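Local coordinates for protein rifin (Plasmodium falciparum, PDB 7JZK) that binds the human immune receptor LAIR1 through its V2 domain, the part present here, as one of the polymorphic RIFIN family of Plasmodium falciparum, at residues R28-I32 with L49-N54; R37-I41 with N85-V91. All blocks are in the same frame, centred on the assembly; numbering follows the deposited sequence.

Contact 1: residues R28-I32 with L49-N54; sequences RNAII and LKSFFN. With NAG (2-acetamido-2-deoxy-beta-D-glucopyranose), chain E.
The backbone oxygen of Lys50 takes two weak hydrogen bonds, one from Phe53 N in its own helix and one from Arg28 NH2 across the contact (3.2 Å, with an angle of only 121° at the hydrogen). Arg28 gets there with a chain that is bent at chi3 and puts its guanidinium against Lys50 O and Phe53 O. Phe53 O sits over one face of that group, toward its rim and 3.2 Å from Arg28 NH1, but the angle is too poor for a hydrogen bond. Two carbonyls so close would be expected to suit a cation.

Deeper in, Phe53 fills the space between the helices. Ile31 CG2 stands over one face of its ring, a CH-pi contact with the methyl 3.9 Å from the centroid, while the neighbouring Phe52 puts CD1 over the centre of the opposite face. The helices, part of the mostly helical V2 domain, cross at 125°, with short-segment axes 10.3 Å apart. Ile32 completes the apolar seam: CG1 meets Phe53 CD2 at 3.8 Å, CG2 meets Leu49 CD2, and CD1 extends over the backbone of Lys50. Val120 of helix 108-126 also packs on Ile31.

Phe52 takes no part across the helices. With CG anti to the backbone N (chi1 174°), it offers a ring face to a glycan carried by the protein: the acetamido methyl C8 of NAG lies 3.3 Å from Phe52 CE2.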
loop_
_atom_site.group_PDB
_atom_site.type_symbol
_atom_site.label_atom_id
_atom_site.label_comp_id
_atom_site.label_asym_id
_atom_site.label_seq_id
_atom_site.Cartn_x
_atom_site.Cartn_y
_atom_site.Cartn_z
ATOM N N ARG B 28 -5.333 5.059 25.458
ATOM C CA ARG B 28 -5.616 4.139 24.364
ATOM C C ARG B 28 -6.705 4.705 23.469
ATOM O O ARG B 28 -6.595 4.656 22.241
ATOM C CB ARG B 28 -6.042 2.777 24.917
ATOM C CG ARG B 28 -4.968 2.070 25.712
ATOM C CD ARG B 28 -5.523 0.934 26.601
ATOM N NE ARG B 28 -6.148 -0.219 25.946
ATOM C CZ ARG B 28 -5.817 -1.482 26.223
ATOM N NH1 ARG B 28 -4.871 -1.720 27.125
ATOM N NH2 ARG B 28 -6.436 -2.506 25.632
ATOM N N ASN B 29 -7.745 5.292 24.065
ATOM C CA ASN B 29 -8.814 5.861 23.261
ATOM C C ASN B 29 -8.307 6.989 22.379
ATOM O O ASN B 29 -8.743 7.118 21.232
ATOM C CB ASN B 29 -9.945 6.357 24.157
ATOM C CG ASN B 29 -10.687 5.230 24.815
ATOM O OD1 ASN B 29 -10.292 4.072 24.697
ATOM N ND2 ASN B 29 -11.761 5.554 25.527
ATOM N N ALA B 30 -7.372 7.800 22.881
ATOM C CA ALA B 30 -6.852 8.896 22.071
ATOM C C ALA B 30 -6.076 8.380 20.863
ATOM O O ALA B 30 -6.269 8.857 19.732
ATOM C CB ALA B 30 -5.974 9.813 22.925
ATOM N N ILE B 31 -5.195 7.397 21.071
ATOM C CA ILE B 31 -4.440 6.957 19.898
ATOM C C ILE B 31 -5.341 6.190 18.951
ATOM O O ILE B 31 -5.157 6.244 17.733
ATOM C CB ILE B 31 -3.195 6.119 20.231
ATOM C CG1 ILE B 31 -2.269 6.093 19.014
ATOM C CG2 ILE B 31 -3.575 4.699 20.533
ATOM C CD1 ILE B 31 -1.907 7.459 18.465
ATOM N N ILE B 32 -6.347 5.496 19.474
ATOM C CA ILE B 32 -7.191 4.708 18.596
ATOM C C ILE B 32 -8.006 5.643 17.734
ATOM O O ILE B 32 -8.113 5.456 16.519
ATOM C CB ILE B 32 -8.079 3.726 19.393
ATOM C CG1 ILE B 32 -7.247 2.548 19.918
ATOM C CG2 ILE B 32 -9.266 3.263 18.516
ATOM C CD1 ILE B 32 -7.908 1.798 21.101
ATOM N N LEU B 49 -8.408 -2.592 17.107
ATOM C CA LEU B 49 -7.393 -1.650 17.612
ATOM C C LEU B 49 -7.427 -1.653 19.137
ATOM O O LEU B 49 -6.364 -1.482 19.728
ATOM C CB LEU B 49 -7.754 -0.264 17.076
ATOM C CG LEU B 49 -6.700 0.446 16.233
ATOM C CD1 LEU B 49 -6.077 -0.508 15.239
ATOM C CD2 LEU B 49 -7.313 1.627 15.503
ATOM N N LYS B 50 -8.598 -1.885 19.743
ATOM C CA LYS B 50 -8.582 -2.004 21.205
ATOM C C LYS B 50 -7.838 -3.259 21.628
ATOM O O LYS B 50 -7.026 -3.226 22.548
ATOM C CB LYS B 50 -10.007 -2.034 21.790
ATOM C CG LYS B 50 -10.091 -2.305 23.302
ATOM C CD LYS B 50 -11.570 -2.363 23.805
ATOM C CE LYS B 50 -11.731 -2.108 25.342
ATOM N NZ LYS B 50 -11.221 -0.736 25.758
ATOM N N SER B 51 -8.080 -4.371 20.937
ATOM C CA SER B 51 -7.347 -5.606 21.206
ATOM C C SER B 51 -5.878 -5.463 20.841
ATOM O O SER B 51 -5.003 -6.022 21.506
ATOM C CB SER B 51 -7.971 -6.757 20.410
ATOM O OG SER B 51 -7.126 -7.900 20.298
ATOM N N PHE B 52 -5.590 -4.687 19.797
ATOM C CA PHE B 52 -4.215 -4.474 19.358
ATOM C C PHE B 52 -3.410 -3.760 20.430
ATOM O O PHE B 52 -2.229 -4.048 20.618
ATOM C CB PHE B 52 -4.190 -3.672 18.055
ATOM C CG PHE B 52 -2.803 -3.287 17.599
ATOM C CD1 PHE B 52 -2.215 -2.123 18.053
ATOM C CD2 PHE B 52 -2.100 -4.071 16.699
ATOM C CE1 PHE B 52 -0.947 -1.758 17.641
ATOM C CE2 PHE B 52 -0.812 -3.698 16.277
ATOM C CZ PHE B 52 -0.246 -2.540 16.750
ATOM N N PHE B 53 -4.022 -2.805 21.120
ATOM C CA PHE B 53 -3.352 -2.024 22.164
ATOM C C PHE B 53 -3.389 -2.631 23.565
ATOM O O PHE B 53 -3.018 -1.948 24.527
ATOM C CB PHE B 53 -3.864 -0.588 22.169
ATOM C CG PHE B 53 -3.258 0.226 21.083
ATOM C CD1 PHE B 53 -1.928 0.577 21.173
ATOM C CD2 PHE B 53 -3.980 0.630 19.966
ATOM C CE1 PHE B 53 -1.322 1.310 20.185
ATOM C CE2 PHE B 53 -3.363 1.374 18.963
ATOM C CZ PHE B 53 -2.035 1.713 19.081
ATOM N N ASN B 54 -3.870 -3.865 23.713
ATOM C CA ASN B 54 -3.668 -4.554 24.982
ATOM C C ASN B 54 -2.231 -5.075 25.104
ATOM O O ASN B 54 -1.668 -5.060 26.205
ATOM C CB ASN B 54 -4.732 -5.652 25.139
ATOM C CG ASN B 54 -4.708 -6.333 26.498
ATOM O OD1 ASN B 54 -3.896 -6.008 27.361
ATOM N ND2 ASN B 54 -5.636 -7.272 26.703
HETATM C C1 NAG E . 0.501 -9.269 15.319
HETATM C C2 NAG E . 0.488 -9.283 16.806
HETATM C C3 NAG E . 1.539 -10.236 17.301
HETATM C C4 NAG E . 1.380 -11.617 16.683
HETATM C C5 NAG E . 1.078 -11.594 15.180
HETATM C C6 NAG E . 0.480 -12.902 14.710
HETATM C C7 NAG E . -0.256 -7.293 17.994
HETATM C C8 NAG E . 0.128 -5.958 18.537
HETATM N N2 NAG E . 0.705 -7.972 17.371
HETATM O O3 NAG E . 1.417 -10.284 18.720
HETATM O O4 NAG E . 2.659 -12.225 16.785
HETATM O O5 NAG E . 0.139 -10.559 14.826
HETATM O O6 NAG E . 0.306 -12.884 13.302
HETATM O O7 NAG E . -1.392 -7.722 18.070
#

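Contact 2: residues R37-I41 with N85-V91; sequences RYFHI and NQAFCDV
One face of the Phe88 ring carries Ile41 CD1, a CH-pi contact with the methyl 3.9 Å from the ring centroid and set toward the rim. The Phe39 ring has Tyr38 CD1 over the centre of one face, and its CD1 and CE1 carbons both meet Val91 CG1, the side chains crossing at about a right angle. Phe88 CE1 comes to 4.1 Å from Phe39 CD1. The imidazole of His40 has Tyr38 C over one face, toward the rim, and Phe88 N near its plane at the edge, while its CD2 approaches Ala87 O at 3.4 Å; His40 CB rests against the methyl of Ala87.

His40 is the first residue past helix 13-39 and has positive phi (57°); the chain turns there toward strand 43-44. Its backbone oxygen receives Asn85 ND2 at 2.7 Å, a nearly straight bond (171° at the hydrogen) with the acceptor lying in the amide plane of Asn85. Asn85 is the N-cap residue of helix 86-94, and its OD1 accepts from Phe88 N at 3.1 Å, though that donor stands well above the carbonyl plane. With CG anti to its backbone N (chi1 -168°), Asn85 thus spends both ends of one amide, the oxygen on its own helix and the nitrogen on the turn that follows helix 13-39. A CA-H...O contact from Phe88 CA to Phe39 O adds to this join.

Beyond it, Cys89 is tied to Cys76 by a disulfide, and Gln86 OE1 hydrogen-bonds Tyr43 OH of the LAIR1 chain. The two hydrogen bonds made by the Asn85 amide restrain its rotation, so the start of the helix that contacts LAIR1 is held to the turn after helix 13-39 by hydrogen bonding, with apolar packing beside it.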
loop_
_atom_site.group_PDB
_atom_site.type_symbol
_atom_site.label_atom_id
_atom_site.label_comp_id
_atom_site.label_asym_id
_atom_site.label_seq_id
_atom_site.Cartn_x
_atom_site.Cartn_y
_atom_site.Cartn_z
ATOM N N ARG B 37 -9.350 7.925 12.582
ATOM C CA ARG B 37 -9.711 9.121 11.841
ATOM C C ARG B 37 -8.692 9.452 10.757
ATOM O O ARG B 37 -9.048 10.091 9.760
ATOM C CB ARG B 37 -9.925 10.273 12.832
ATOM C CG ARG B 37 -11.173 10.044 13.741
ATOM C CD ARG B 37 -11.270 11.015 14.924
ATOM N NE ARG B 37 -11.309 12.423 14.524
ATOM C CZ ARG B 37 -10.804 13.426 15.244
ATOM N NH1 ARG B 37 -10.896 14.674 14.791
ATOM N NH2 ARG B 37 -10.184 13.189 16.406
ATOM N N TYR B 38 -7.425 9.054 10.926
ATOM C CA TYR B 38 -6.430 9.416 9.920
ATOM C C TYR B 38 -6.248 8.334 8.870
ATOM O O TYR B 38 -6.047 8.648 7.698
ATOM C CB TYR B 38 -5.074 9.692 10.576
ATOM C CG TYR B 38 -4.069 10.353 9.661
ATOM C CD1 TYR B 38 -3.311 9.606 8.767
ATOM C CD2 TYR B 38 -3.886 11.722 9.686
ATOM C CE1 TYR B 38 -2.400 10.209 7.920
ATOM C CE2 TYR B 38 -2.982 12.337 8.860
ATOM C CZ TYR B 38 -2.239 11.579 7.973
ATOM O OH TYR B 38 -1.326 12.189 7.142
ATOM N N PHE B 39 -6.311 7.066 9.264
ATOM C CA PHE B 39 -6.131 5.957 8.339
ATOM C C PHE B 39 -7.439 5.270 7.972
ATOM O O PHE B 39 -7.444 4.455 7.051
ATOM C CB PHE B 39 -5.185 4.910 8.925
ATOM C CG PHE B 39 -3.783 5.387 9.086
ATOM C CD1 PHE B 39 -2.897 5.360 8.028
ATOM C CD2 PHE B 39 -3.341 5.853 10.318
ATOM C CE1 PHE B 39 -1.589 5.809 8.187
ATOM C CE2 PHE B 39 -2.035 6.295 10.487
ATOM C CZ PHE B 39 -1.160 6.275 9.420
ATOM N N HIS B 40 -8.550 5.617 8.616
ATOM C CA HIS B 40 -9.842 5.041 8.257
ATOM C C HIS B 40 -9.778 3.530 8.353
ATOM O O HIS B 40 -10.395 2.807 7.579
ATOM C CB HIS B 40 -10.275 5.529 6.871
ATOM C CG HIS B 40 -9.838 6.941 6.602
ATOM N ND1 HIS B 40 -10.409 8.029 7.240
ATOM C CD2 HIS B 40 -8.832 7.436 5.833
ATOM C CE1 HIS B 40 -9.804 9.133 6.834
ATOM N NE2 HIS B 40 -8.840 8.802 5.987
ATOM N N ILE B 41 -9.103 3.096 9.414
ATOM C CA ILE B 41 -8.963 1.651 9.718
ATOM C C ILE B 41 -9.558 1.372 11.104
ATOM O O ILE B 41 -9.569 2.274 11.919
ATOM C CB ILE B 41 -7.477 1.254 9.597
ATOM C CG1 ILE B 41 -7.307 -0.126 8.971
ATOM C CG2 ILE B 41 -6.728 1.386 10.913
ATOM C CD1 ILE B 41 -7.846 -0.219 7.573
ATOM N N ASN B 85 -11.942 -1.329 1.548
ATOM C CA ASN B 85 -11.521 -0.071 2.223
ATOM C C ASN B 85 -10.624 0.814 1.351
ATOM O O ASN B 85 -9.419 0.744 1.517
ATOM C CB ASN B 85 -10.962 -0.300 3.629
ATOM C CG ASN B 85 -10.793 0.950 4.462
ATOM O OD1 ASN B 85 -10.848 2.065 3.963
ATOM N ND2 ASN B 85 -10.574 0.765 5.748
ATOM N N GLN B 86 -11.189 1.552 0.419
ATOM C CA GLN B 86 -10.432 2.498 -0.426
ATOM C C GLN B 86 -9.819 3.650 0.381
ATOM O O GLN B 86 -8.740 4.079 0.015
ATOM C CB GLN B 86 -11.338 2.946 -1.568
ATOM C CG GLN B 86 -11.831 1.790 -2.419
ATOM C CD GLN B 86 -10.993 1.621 -3.659
ATOM O OE1 GLN B 86 -10.413 2.573 -4.168
ATOM N NE2 GLN B 86 -10.938 0.402 -4.166
ATOM N N ALA B 87 -10.484 4.151 1.405
ATOM C CA ALA B 87 -10.006 5.319 2.169
ATOM C C ALA B 87 -8.642 5.063 2.800
ATOM O O ALA B 87 -7.847 5.998 2.870
ATOM C CB ALA B 87 -11.019 5.672 3.204
ATOM N N PHE B 88 -8.421 3.858 3.289
ATOM C CA PHE B 88 -7.118 3.475 3.836
ATOM C C PHE B 88 -6.032 3.553 2.771
ATOM O O PHE B 88 -4.991 4.170 2.980
ATOM C CB PHE B 88 -7.208 2.052 4.411
ATOM C CG PHE B 88 -5.923 1.524 4.990
ATOM C CD1 PHE B 88 -5.109 2.327 5.776
ATOM C CD2 PHE B 88 -5.556 0.208 4.790
ATOM C CE1 PHE B 88 -3.932 1.813 6.345
ATOM C CE2 PHE B 88 -4.374 -0.304 5.346
ATOM C CZ PHE B 88 -3.564 0.505 6.117
ATOM N N CYS B 89 -6.293 3.002 1.591
ATOM C CA CYS B 89 -5.312 3.057 0.516
ATOM C C CYS B 89 -5.123 4.485 0.019
ATOM O O CYS B 89 -4.000 4.889 -0.284
ATOM C CB CYS B 89 -5.778 2.127 -0.612
ATOM S SG CYS B 89 -6.178 0.473 0.025
ATOM N N ASP B 90 -6.174 5.293 0.079
ATOM C CA ASP B 90 -6.154 6.688 -0.357
ATOM C C ASP B 90 -5.132 7.511 0.424
ATOM O O ASP B 90 -4.659 8.535 -0.082
ATOM C CB ASP B 90 -7.577 7.275 -0.204
ATOM C CG ASP B 90 -7.695 8.738 -0.669
ATOM O OD1 ASP B 90 -7.654 9.648 0.188
ATOM O OD2 ASP B 90 -7.827 8.981 -1.895
ATOM N N VAL B 91 -4.747 7.055 1.623
ATOM C CA VAL B 91 -3.735 7.737 2.428
ATOM C C VAL B 91 -2.402 7.811 1.699
ATOM O O VAL B 91 -1.622 8.751 1.909
ATOM C CB VAL B 91 -3.590 7.038 3.792
ATOM C CG1 VAL B 91 -2.483 7.693 4.644
ATOM C CG2 VAL B 91 -4.902 7.094 4.516
#

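Overall arrangement
Helix 13-39 serves both contacts: contact 1 uses residues 28-32, and contact 2 uses its C-terminal end and the turn after it. Their centres are about 17 Å apart, and their segments alternate along the chain, since 49-54 follows 37-41 and precedes 85-91. The two meet where Leu49 CD2 lies 4.3 Å from Ile41 O. Contact 1 joins the helix to 49-55, which carries Phe52 beside the glycan; contact 2 joins it to 86-94, which touches LAIR1 through Gln86, Cys89 and Asp90. No LAIR1 residue touches contact 1, so of the two it is contact 2 that borders the LAIR1 interface, while the glycan lies next to contact 1.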